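Local coordinates for ethylbenzene dehydrogenase alpha-subunit (Aromatoleum aromaticum, PDB 2IVF), which belongs to the molybdopterin oxidoreductase family and carries a molybdenum atom, two pterin dinucleotide groups and an iron/sulfur cluster, at residues Glu106-Gln111 with Lys129-Asn134; Leu343-Val348 with Gln355-Asp360; Lys450-Asp455 with Met939-His944. All coordinates share one frame; numbering follows the deposited sequence.

Interaction 1: residues Glu106-Gln111 with Lys129-Asn134; sequences EEQAAQ and KGSAFN
Glu106 reaches across to the turn 129-134 and sets its carboxylate beside the backbone of Asn134. With CG lodged between the backbone N and the carbonyl carbon (chi1 54°), the chain folds over Gly130, CG lying 3.2 Å from Gly130 O. Asn134 N gives two weak bonds, to Glu106 OE1 at 3.0 Å, strongly bent, and to Glu106 OE2 at 3.3 Å, nearly straight. Tyr656 OH adds a further bond to OE1, which also lies 3.3 Å from Phe133 CB. The carbonyl oxygens of Gly130 and Ser131 stand close to the carboxylate without bonding to it, and their negative ends might raise its affinity for a proton. A water donates to both Glu106 O and Ser131 O, each at 2.7 Å, and joins the two backbones. Glu107 points away and forms salt bridges with Arg217 and Arg228 of the beta-subunit. Gln108, bent at chi2, brings its amide nearer, with OE1 3.8 Å from Ser131 OG; that hydroxyl is hydrogen-bonded to Cys127 O, and Gln108 NE2 to Gln229 O of the beta-subunit. Gly130 and Cys127 belong to the iron/sulfur cluster pocket, so the contact borders that site. Within this chain, strand 102-108 is an outer strand of a three-stranded antiparallel sheet, next to strand 94-99, while the turn leads into helix 134-137.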
loop_
_atom_site.group_PDB
_atom_site.type_symbol
_atom_site.label_atom_id
_atom_site.label_comp_id
_atom_site.label_asym_id
_atom_site.label_seq_id
_atom_site.Cartn_x
_atom_site.Cartn_y
_atom_site.Cartn_z
ATOM N N GLU A 106 -8.001 -0.605 -14.668
ATOM C CA GLU A 106 -7.460 -1.951 -14.672
ATOM C C GLU A 106 -8.249 -2.804 -13.690
ATOM O O GLU A 106 -8.931 -2.292 -12.793
ATOM C CB GLU A 106 -5.988 -1.905 -14.278
ATOM C CG GLU A 106 -5.720 -1.172 -12.936
ATOM C CD GLU A 106 -5.332 0.261 -13.151
ATOM O OE1 GLU A 106 -4.182 0.532 -13.573
ATOM O OE2 GLU A 106 -6.163 1.145 -12.890
ATOM N N GLU A 107 -8.157 -4.113 -13.868
ATOM C CA GLU A 107 -8.765 -5.039 -12.954
ATOM C C GLU A 107 -8.042 -6.383 -13.000
ATOM O O GLU A 107 -7.637 -6.851 -14.081
ATOM C CB GLU A 107 -10.241 -5.216 -13.334
ATOM C CG GLU A 107 -11.001 -6.193 -12.437
ATOM C CD GLU A 107 -12.521 -6.143 -12.530
ATOM O OE1 GLU A 107 -13.116 -5.256 -13.204
ATOM O OE2 GLU A 107 -13.154 -7.044 -11.922
ATOM N N GLN A 108 -7.994 -7.049 -11.852
ATOM C CA GLN A 108 -7.270 -8.313 -11.753
ATOM C C GLN A 108 -7.896 -9.329 -12.668
ATOM O O GLN A 108 -9.101 -9.466 -12.704
ATOM C CB GLN A 108 -7.316 -8.896 -10.350
ATOM C CG GLN A 108 -6.634 -8.065 -9.290
ATOM C CD GLN A 108 -7.616 -7.181 -8.502
ATOM O OE1 GLN A 108 -8.469 -6.461 -9.090
ATOM N NE2 GLN A 108 -7.487 -7.220 -7.150
ATOM N N ALA A 109 -7.058 -10.093 -13.363
ATOM C CA ALA A 109 -7.556 -11.182 -14.165
ATOM C C ALA A 109 -7.999 -12.347 -13.281
ATOM O O ALA A 109 -8.962 -12.997 -13.611
ATOM C CB ALA A 109 -6.505 -11.616 -15.208
ATOM N N ALA A 110 -7.316 -12.575 -12.161
ATOM C CA ALA A 110 -7.674 -13.650 -11.214
ATOM C C ALA A 110 -7.662 -15.020 -11.943
ATOM O O ALA A 110 -8.659 -15.760 -11.995
ATOM C CB ALA A 110 -9.078 -13.341 -10.556
ATOM N N GLN A 111 -6.508 -15.327 -12.518
ATOM C CA GLN A 111 -6.279 -16.540 -13.290
ATOM C C GLN A 111 -4.986 -17.219 -12.806
ATOM O O GLN A 111 -4.205 -17.724 -13.610
ATOM C CB GLN A 111 -6.182 -16.193 -14.794
ATOM C CG GLN A 111 -7.515 -15.726 -15.372
ATOM C CD GLN A 111 -7.489 -15.407 -16.829
ATOM O OE1 GLN A 111 -6.502 -14.971 -17.376
ATOM N NE2 GLN A 111 -8.605 -15.657 -17.485
ATOM N N LYS A 129 -2.865 0.122 -5.005
ATOM C CA LYS A 129 -2.025 0.972 -5.795
ATOM C C LYS A 129 -2.116 0.490 -7.240
ATOM O O LYS A 129 -2.343 1.287 -8.135
ATOM C CB LYS A 129 -0.597 0.912 -5.326
ATOM C CG LYS A 129 -0.325 1.706 -4.061
ATOM C CD LYS A 129 -0.691 0.928 -2.786
ATOM C CE LYS A 129 0.198 -0.300 -2.561
ATOM N NZ LYS A 129 -0.245 -1.081 -1.366
ATOM N N GLY A 130 -1.945 -0.810 -7.434
ATOM C CA GLY A 130 -2.040 -1.440 -8.768
ATOM C C GLY A 130 -3.386 -1.242 -9.426
ATOM O O GLY A 130 -3.485 -0.975 -10.640
ATOM N N SER A 131 -4.431 -1.379 -8.616
ATOM C CA SER A 131 -5.813 -1.304 -9.092
ATOM C C SER A 131 -6.279 0.135 -9.384
ATOM O O SER A 131 -7.417 0.332 -9.853
ATOM C CB SER A 131 -6.733 -1.965 -8.071
ATOM O OG SER A 131 -6.481 -3.360 -7.990
ATOM N N ALA A 132 -5.423 1.112 -9.100
ATOM C CA ALA A 132 -5.675 2.541 -9.410
ATOM C C ALA A 132 -4.536 3.170 -10.203
ATOM O O ALA A 132 -4.463 4.393 -10.347
ATOM C CB ALA A 132 -5.844 3.314 -8.116
ATOM N N PHE A 133 -3.686 2.340 -10.792
ATOM C CA PHE A 133 -2.521 2.838 -11.495
ATOM C C PHE A 133 -2.832 3.701 -12.734
ATOM O O PHE A 133 -2.065 4.567 -13.103
ATOM C CB PHE A 133 -1.564 1.683 -11.870
ATOM C CG PHE A 133 -0.238 2.216 -12.242
ATOM C CD1 PHE A 133 0.582 2.672 -11.242
ATOM C CD2 PHE A 133 0.137 2.381 -13.562
ATOM C CE1 PHE A 133 1.812 3.266 -11.548
ATOM C CE2 PHE A 133 1.352 2.980 -13.868
ATOM C CZ PHE A 133 2.172 3.427 -12.846
ATOM N N ASN A 134 -4.004 3.532 -13.346
ATOM C CA ASN A 134 -4.395 4.425 -14.403
ATOM C C ASN A 134 -4.291 5.893 -13.990
ATOM O O ASN A 134 -4.039 6.764 -14.812
ATOM C CB ASN A 134 -5.842 4.110 -14.819
ATOM C CG ASN A 134 -6.884 4.590 -13.782
ATOM O OD1 ASN A 134 -7.365 3.812 -12.944
ATOM N ND2 ASN A 134 -7.291 5.849 -13.907
HETATM O O HOH W 1 -9.594 -1.107 -10.439
#

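Interaction 2: residues Leu343-Val348 with Gln355-Asp360; sequences LSAEDV and QFYFFD
The Tyr357 ring meets the 343-348 backbone with its edge: Leu343 O, Ser344 C and Ala345 CA all lie in the ring plane, Leu343 O 3.5 Å from CD2 of the tyrosine. The Phe356 ring also offers its edge to Leu343 O, which sits in its plane 3.3 Å from CD1, so one carbonyl oxygen touches the rims of two consecutive aromatic rings. No atom of 343-348 lies squarely over a face of either ring. The motif is a helix N terminus with a capping box, set against the first strand of the antiparallel pair 356-360 and 365-369. Ser344 is the N-cap: OG, placed between its own backbone N and carbonyl carbon (chi1 84°), accepts from Asp347 N, and Asp347 OD2 takes the Ser344 N-H in return at 3.1 Å, from above the carboxylate plane. The one direct hydrogen bond between the segments follows, from Ala345 N in the first turn of the helix to Gln355 O at 2.9 Å; it is bent (133°), and Ser344 CA makes a CA-H...O contact with the same oxygen. Around it Ala345 CB packs on Gln355 CB at 3.6 Å. Val348 comes from the direction opposite to Tyr357 and sets CG2 3.8 Å from Tyr357 CE2, while Leu343 CG packs against Tyr357 CD2. Beyond the contact, Tyr357 also touches Leu334 of strand 334-336 and Val366 of the partner strand, so its ring joins the small sheet to the helix. A water accepts from Tyr357 N at 2.8 Å and lies near Leu343 O, to which it may donate. Gln355 NE2, also bonded to Ala369 O, donates to a lone pair of Phe356 O with that oxygen in its amide plane.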
loop_
_atom_site.group_PDB
_atom_site.type_symbol
_atom_site.label_atom_id
_atom_site.label_comp_id
_atom_site.label_asym_id
_atom_site.label_seq_id
_atom_site.Cartn_x
_atom_site.Cartn_y
_atom_site.Cartn_z
ATOM N N LEU A 343 37.695 -27.126 18.038
ATOM C CA LEU A 343 38.763 -28.115 18.028
ATOM C C LEU A 343 38.964 -28.587 16.598
ATOM O O LEU A 343 37.996 -29.036 15.966
ATOM C CB LEU A 343 38.390 -29.302 18.904
ATOM C CG LEU A 343 39.423 -30.420 18.990
ATOM C CD1 LEU A 343 40.712 -29.855 19.540
ATOM C CD2 LEU A 343 38.867 -31.560 19.847
ATOM N N SER A 344 40.197 -28.467 16.096
ATOM C CA SER A 344 40.519 -28.849 14.729
ATOM C C SER A 344 41.493 -30.011 14.681
ATOM O O SER A 344 42.192 -30.318 15.666
ATOM C CB SER A 344 41.092 -27.676 13.938
ATOM O OG SER A 344 42.486 -27.524 14.143
ATOM N N ALA A 345 41.518 -30.676 13.530
ATOM C CA ALA A 345 42.391 -31.816 13.327
ATOM C C ALA A 345 43.832 -31.336 13.345
ATOM O O ALA A 345 44.717 -32.074 13.746
ATOM C CB ALA A 345 42.061 -32.505 12.029
ATOM N N GLU A 346 44.051 -30.084 12.924
ATOM C CA GLU A 346 45.366 -29.442 13.026
ATOM C C GLU A 346 45.847 -29.472 14.471
ATOM O O GLU A 346 46.968 -29.844 14.744
ATOM C CB GLU A 346 45.331 -27.982 12.524
ATOM C CG GLU A 346 46.739 -27.443 12.259
ATOM C CD GLU A 346 46.829 -25.966 11.871
ATOM O OE1 GLU A 346 45.823 -25.278 11.735
ATOM O OE2 GLU A 346 47.970 -25.477 11.712
ATOM N N ASP A 347 44.981 -29.055 15.388
ATOM C CA ASP A 347 45.295 -29.066 16.814
ATOM C C ASP A 347 45.576 -30.478 17.304
ATOM O O ASP A 347 46.524 -30.695 18.079
ATOM C CB ASP A 347 44.137 -28.506 17.642
ATOM C CG ASP A 347 43.675 -27.127 17.184
ATOM O OD1 ASP A 347 44.517 -26.335 16.716
ATOM O OD2 ASP A 347 42.478 -26.826 17.337
ATOM N N VAL A 348 44.761 -31.437 16.865
ATOM C CA VAL A 348 44.795 -32.796 17.442
ATOM C C VAL A 348 45.884 -33.713 16.871
ATOM O O VAL A 348 46.584 -34.380 17.634
ATOM C CB VAL A 348 43.409 -33.500 17.329
ATOM C CG1 VAL A 348 43.452 -34.883 17.996
ATOM C CG2 VAL A 348 42.304 -32.627 17.934
ATOM N N GLN A 355 38.854 -29.280 9.851
ATOM C CA GLN A 355 38.284 -30.560 10.227
ATOM C C GLN A 355 37.925 -30.483 11.708
ATOM O O GLN A 355 38.779 -30.267 12.572
ATOM C CB GLN A 355 39.247 -31.705 9.945
ATOM C CG GLN A 355 38.769 -33.086 10.441
ATOM C CD GLN A 355 37.482 -33.558 9.764
ATOM O OE1 GLN A 355 37.483 -33.887 8.583
ATOM N NE2 GLN A 355 36.397 -33.607 10.513
ATOM N N PHE A 356 36.654 -30.670 12.002
ATOM C CA PHE A 356 36.171 -30.486 13.367
ATOM C C PHE A 356 35.684 -31.794 13.965
ATOM O O PHE A 356 35.735 -32.846 13.294
ATOM C CB PHE A 356 35.128 -29.391 13.415
ATOM C CG PHE A 356 35.597 -28.095 12.852
ATOM C CD1 PHE A 356 36.759 -27.499 13.300
ATOM C CD2 PHE A 356 34.870 -27.451 11.882
ATOM C CE1 PHE A 356 37.177 -26.309 12.782
ATOM C CE2 PHE A 356 35.296 -26.249 11.366
ATOM C CZ PHE A 356 36.440 -25.679 11.823
ATOM N N TYR A 357 35.269 -31.740 15.236
ATOM C CA TYR A 357 34.988 -32.947 15.993
ATOM C C TYR A 357 33.668 -32.977 16.720
ATOM O O TYR A 357 33.211 -31.963 17.262
ATOM C CB TYR A 357 36.078 -33.175 17.020
ATOM C CG TYR A 357 37.406 -33.541 16.410
ATOM C CD1 TYR A 357 37.757 -34.873 16.229
ATOM C CD2 TYR A 357 38.285 -32.560 15.980
ATOM C CE1 TYR A 357 38.911 -35.211 15.661
ATOM C CE2 TYR A 357 39.462 -32.892 15.415
ATOM C CZ TYR A 357 39.784 -34.224 15.265
ATOM O OH TYR A 357 40.983 -34.589 14.721
ATOM N N PHE A 358 33.070 -34.167 16.705
ATOM C CA PHE A 358 32.039 -34.565 17.648
ATOM C C PHE A 358 32.704 -35.288 18.817
ATOM O O PHE A 358 33.880 -35.676 18.751
ATOM C CB PHE A 358 31.073 -35.574 17.030
ATOM C CG PHE A 358 30.302 -35.074 15.840
ATOM C CD1 PHE A 358 29.589 -33.916 15.885
ATOM C CD2 PHE A 358 30.252 -35.826 14.677
ATOM C CE1 PHE A 358 28.839 -33.497 14.789
ATOM C CE2 PHE A 358 29.505 -35.407 13.581
ATOM C CZ PHE A 358 28.794 -34.245 13.642
ATOM N N PHE A 359 31.947 -35.487 19.884
ATOM C CA PHE A 359 32.370 -36.439 20.887
ATOM C C PHE A 359 31.423 -37.618 20.808
ATOM O O PHE A 359 30.202 -37.432 20.766
ATOM C CB PHE A 359 32.383 -35.861 22.294
ATOM C CG PHE A 359 33.152 -36.711 23.263
ATOM C CD1 PHE A 359 32.529 -37.739 23.956
ATOM C CD2 PHE A 359 34.509 -36.530 23.419
ATOM C CE1 PHE A 359 33.231 -38.551 24.828
ATOM C CE2 PHE A 359 35.234 -37.352 24.292
ATOM C CZ PHE A 359 34.580 -38.361 24.998
ATOM N N ASP A 360 32.007 -38.820 20.783
ATOM C CA ASP A 360 31.250 -40.064 20.820
ATOM C C ASP A 360 31.360 -40.636 22.217
ATOM O O ASP A 360 32.421 -41.123 22.605
ATOM C CB ASP A 360 31.782 -41.069 19.796
ATOM C CG ASP A 360 30.910 -42.309 19.692
ATOM O OD1 ASP A 360 30.022 -42.489 20.550
ATOM O OD2 ASP A 360 31.101 -43.106 18.747
HETATM O O HOH W 2 35.553 -29.460 16.786
#

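Interaction 3: residues Lys450-Asp455 with Met939-His944; sequences KSYHGD and MPKPLH. With MD1 (phosphoric acid 4-(2-amino-4-oxo-3,4,5,6,-tetrahydro-pteridin-6-yl)-2-hydroxy-3,4-dimercapto-but-3-en-yl ester guanylate ester), chain N.
Lys941 NZ is gripped from the 450-455 side by His453 ND1 at 2.9 Å and by Asp455 OD1 at 2.8 Å, the second a salt bridge that uses the syn lone pair of the carboxylate. The ammonium lies in the imidazole plane of His453, at the ring edge. Asp455 OD2 has a different partner: His944 NE2 donates to it at 2.8 Å in a nearly straight bond (161°), keeping to its own ring plane but arriving from above the carboxylate plane, since the two flat groups stand 81° apart. Both halves of the carboxylate are thus bonded to the 939-944 segment. Lys941 can reach this far because its CG is anti to the backbone N (chi1 -177°) and the chain runs extended from there, passing Tyr452 O 3.2 Å from CD. Its CB lies over the centre of the His944 ring, which may steady that ring's orientation. Tyr452 crosses Lys941 at about a right angle, touches Met939 CB with CE2 at its ring edge, and brings OH 3.3 Å from Pro942 CD. A water joins this hydroxyl to Pro940 O. Further out, Glu826 forms a second salt bridge with Lys941, and the His230 ring meets His944 edge-to-face. At the start of the segment Lys450 turns to MD1, with CE 3.2 Å from N15, while its NZ is held by Asp223 and two backbone carbonyls, tying this turn to the pterin pocket. Two carboxylates around Lys941 would favour its charged form, and because His453 ND1 accepts the hydrogen bond from Lys941, a neutral imidazole there would probably carry its proton on NE2.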
loop_
_atom_site.group_PDB
_atom_site.type_symbol
_atom_site.label_atom_id
_atom_site.label_comp_id
_atom_site.label_asym_id
_atom_site.label_seq_id
_atom_site.Cartn_x
_atom_site.Cartn_y
_atom_site.Cartn_z
ATOM N N LYS A 450 17.187 -3.752 8.815
ATOM C CA LYS A 450 17.294 -2.360 9.168
ATOM C C LYS A 450 17.430 -2.165 10.662
ATOM O O LYS A 450 17.251 -1.053 11.152
ATOM C CB LYS A 450 16.091 -1.635 8.624
ATOM C CG LYS A 450 16.062 -1.709 7.102
ATOM C CD LYS A 450 14.757 -1.219 6.518
ATOM C CE LYS A 450 14.665 -1.436 5.043
ATOM N NZ LYS A 450 14.461 -2.847 4.673
ATOM N N SER A 451 17.731 -3.228 11.404
ATOM C CA SER A 451 18.045 -3.100 12.830
ATOM C C SER A 451 19.535 -3.330 12.961
ATOM O O SER A 451 20.068 -4.226 12.338
ATOM C CB SER A 451 17.281 -4.116 13.669
ATOM O OG SER A 451 15.872 -4.077 13.391
ATOM N N TYR A 452 20.196 -2.548 13.793
ATOM C CA TYR A 452 21.657 -2.643 13.932
ATOM C C TYR A 452 22.108 -4.078 14.174
ATOM O O TYR A 452 23.070 -4.574 13.554
ATOM C CB TYR A 452 22.092 -1.778 15.090
ATOM C CG TYR A 452 23.565 -1.487 15.202
ATOM C CD1 TYR A 452 24.422 -2.403 15.789
ATOM C CD2 TYR A 452 24.086 -0.262 14.803
ATOM C CE1 TYR A 452 25.791 -2.111 15.955
ATOM C CE2 TYR A 452 25.445 0.031 14.967
ATOM C CZ TYR A 452 26.287 -0.891 15.524
ATOM O OH TYR A 452 27.646 -0.562 15.727
ATOM N N HIS A 453 21.398 -4.730 15.088
ATOM C CA HIS A 453 21.693 -6.087 15.490
ATOM C C HIS A 453 20.674 -7.084 14.901
ATOM O O HIS A 453 20.388 -8.107 15.520
ATOM C CB HIS A 453 21.665 -6.193 17.026
ATOM C CG HIS A 453 22.754 -5.433 17.697
ATOM N ND1 HIS A 453 24.078 -5.654 17.407
ATOM C CD2 HIS A 453 22.727 -4.426 18.600
ATOM C CE1 HIS A 453 24.827 -4.824 18.110
ATOM N NE2 HIS A 453 24.037 -4.071 18.850
ATOM N N GLY A 454 20.127 -6.819 13.718
ATOM C CA GLY A 454 19.183 -7.760 13.117
ATOM C C GLY A 454 19.840 -9.125 12.937
ATOM O O GLY A 454 19.170 -10.133 12.964
ATOM N N ASP A 455 21.149 -9.152 12.709
ATOM C CA ASP A 455 21.840 -10.432 12.546
ATOM C C ASP A 455 21.679 -11.253 13.809
ATOM O O ASP A 455 21.331 -12.419 13.723
ATOM C CB ASP A 455 23.338 -10.275 12.159
ATOM C CG ASP A 455 24.129 -9.443 13.112
ATOM O OD1 ASP A 455 23.563 -8.659 13.914
ATOM O OD2 ASP A 455 25.369 -9.523 12.990
ATOM N N MET A 939 24.111 3.873 10.775
ATOM C CA MET A 939 25.332 3.313 11.340
ATOM C C MET A 939 25.491 1.874 10.854
ATOM O O MET A 939 24.648 1.051 11.153
ATOM C CB MET A 939 25.253 3.314 12.875
ATOM C CG MET A 939 25.155 4.673 13.528
ATOM S SD MET A 939 26.638 5.693 13.264
ATOM C CE MET A 939 27.855 4.901 14.326
ATOM N N PRO A 940 26.539 1.570 10.061
ATOM C CA PRO A 940 26.709 0.197 9.642
ATOM C C PRO A 940 27.331 -0.630 10.738
ATOM O O PRO A 940 28.196 -0.137 11.459
ATOM C CB PRO A 940 27.669 0.302 8.449
ATOM C CG PRO A 940 27.809 1.725 8.148
ATOM C CD PRO A 940 27.537 2.440 9.429
ATOM N N LYS A 941 26.932 -1.891 10.829
ATOM C CA LYS A 941 27.451 -2.780 11.866
ATOM C C LYS A 941 28.891 -3.141 11.545
ATOM O O LYS A 941 29.150 -3.797 10.548
ATOM C CB LYS A 941 26.566 -4.042 12.050
ATOM C CG LYS A 941 27.094 -4.928 13.193
ATOM C CD LYS A 941 26.002 -5.753 13.824
ATOM C CE LYS A 941 26.564 -6.773 14.802
ATOM N NZ LYS A 941 25.464 -7.442 15.580
ATOM N N PRO A 942 29.845 -2.661 12.355
ATOM C CA PRO A 942 31.247 -2.855 12.009
ATOM C C PRO A 942 31.697 -4.317 11.863
ATOM O O PRO A 942 32.637 -4.579 11.116
ATOM C CB PRO A 942 31.990 -2.207 13.177
ATOM C CG PRO A 942 31.097 -1.251 13.698
ATOM C CD PRO A 942 29.720 -1.887 13.592
ATOM N N LEU A 943 31.023 -5.250 12.568
ATOM C CA LEU A 943 31.409 -6.663 12.523
ATOM C C LEU A 943 31.179 -7.202 11.112
ATOM O O LEU A 943 31.797 -8.179 10.710
ATOM C CB LEU A 943 30.606 -7.498 13.523
ATOM C CG LEU A 943 30.894 -7.230 15.001
ATOM C CD1 LEU A 943 30.080 -8.241 15.833
ATOM C CD2 LEU A 943 32.367 -7.320 15.253
ATOM N N HIS A 944 30.343 -6.526 10.344
ATOM C CA HIS A 944 30.131 -6.919 8.957
ATOM C C HIS A 944 31.193 -6.492 7.962
ATOM O O HIS A 944 31.043 -6.747 6.785
ATOM C CB HIS A 944 28.738 -6.545 8.507
ATOM C CG HIS A 944 27.675 -7.164 9.344
ATOM N ND1 HIS A 944 26.330 -6.992 9.074
ATOM C CD2 HIS A 944 27.743 -8.021 10.392
ATOM C CE1 HIS A 944 25.617 -7.629 9.989
ATOM N NE2 HIS A 944 26.448 -8.296 10.777
HETATM P PB MD1 N . 13.903 3.731 -3.883
HETATM O O3B MD1 N . 12.383 4.150 -4.010
HETATM O O1B MD1 N . 14.133 2.627 -4.850
HETATM O O2B MD1 N . 14.812 4.894 -3.769
HETATM O O3A MD1 N . 13.917 3.081 -2.436
HETATM C C10 MD1 N . 13.662 1.679 -2.204
HETATM C C11 MD1 N . 13.600 1.563 -0.689
HETATM O O11 MD1 N . 12.264 2.071 -0.357
HETATM C C12 MD1 N . 13.678 0.119 -0.271
HETATM S S12 MD1 N . 13.410 -1.158 -1.378
HETATM C C13 MD1 N . 13.900 -0.231 1.037
HETATM S S13 MD1 N . 13.938 -1.839 1.547
HETATM C C14 MD1 N . 14.150 0.769 2.100
HETATM N N15 MD1 N . 13.251 0.833 3.202
HETATM C C16 MD1 N . 13.354 1.818 4.149
HETATM C C15 MD1 N . 12.518 1.732 5.248
HETATM O O14 MD1 N . 11.702 0.781 5.382
HETATM N N17 MD1 N . 12.604 2.775 6.111
HETATM C C17 MD1 N . 13.525 3.809 5.933
HETATM N N16 MD1 N . 13.537 4.761 6.855
HETATM N N18 MD1 N . 14.354 3.833 4.876
HETATM C C20 MD1 N . 14.279 2.854 4.001
HETATM N N8 MD1 N . 15.150 2.844 2.958
HETATM C C7 MD1 N . 15.139 1.888 1.884
HETATM P PA MD1 N . 11.648 5.473 -4.555
HETATM O O1A MD1 N . 10.279 5.019 -4.945
HETATM O O2A MD1 N . 11.743 6.510 -3.503
HETATM O "O5'" MD1 N . 12.457 5.950 -5.825
HETATM C "C5'" MD1 N . 12.332 5.144 -6.991
HETATM C "C4'" MD1 N . 12.003 5.995 -8.147
HETATM O "O4'" MD1 N . 11.744 5.060 -9.188
HETATM C "C1'" MD1 N . 10.802 5.723 -10.033
HETATM N N9 MD1 N . 10.071 4.831 -10.943
HETATM C C4 MD1 N . 10.330 4.750 -12.240
HETATM N N3 MD1 N . 11.268 5.394 -12.975
HETATM C C2 MD1 N . 11.373 5.156 -14.282
HETATM N N2 MD1 N . 12.322 5.785 -15.026
HETATM N N1 MD1 N . 10.450 4.310 -14.865
HETATM C C6 MD1 N . 9.473 3.628 -14.181
HETATM O O6 MD1 N . 8.747 2.841 -14.787
HETATM C C5 MD1 N . 9.409 3.847 -12.796
HETATM N N7 MD1 N . 8.622 3.419 -11.815
HETATM C C8 MD1 N . 9.042 4.015 -10.696
HETATM C "C2'" MD1 N . 9.819 6.382 -9.070
HETATM O "O2'" MD1 N . 9.119 7.515 -9.641
HETATM C "C3'" MD1 N . 10.695 6.742 -7.861
HETATM O "O3'" MD1 N . 10.952 8.169 -7.779
HETATM O O HOH W 3 28.531 1.367 14.106
#

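In the fold
Interaction 1 comes first along the chain, closing a short loop between strand 102-108 and the turn before helix 134-137, beside the iron/sulfur cluster and the beta-subunit. Interaction 2 follows and closes a still shorter loop, joining helix 345-349 to the strand pair 356-360 and 365-369 at the far side of the chain's centre, the centres of the two contacts about 59 Å apart. Interaction 3 opens later and closes across almost 500 residues, tying the start of helix 454-467 to the loop between strands 915-917 and 969-975. The three run in series, neither nesting nor crossing; none touches another, the nearest atoms of interactions 1 and 3 being about 16 Å apart.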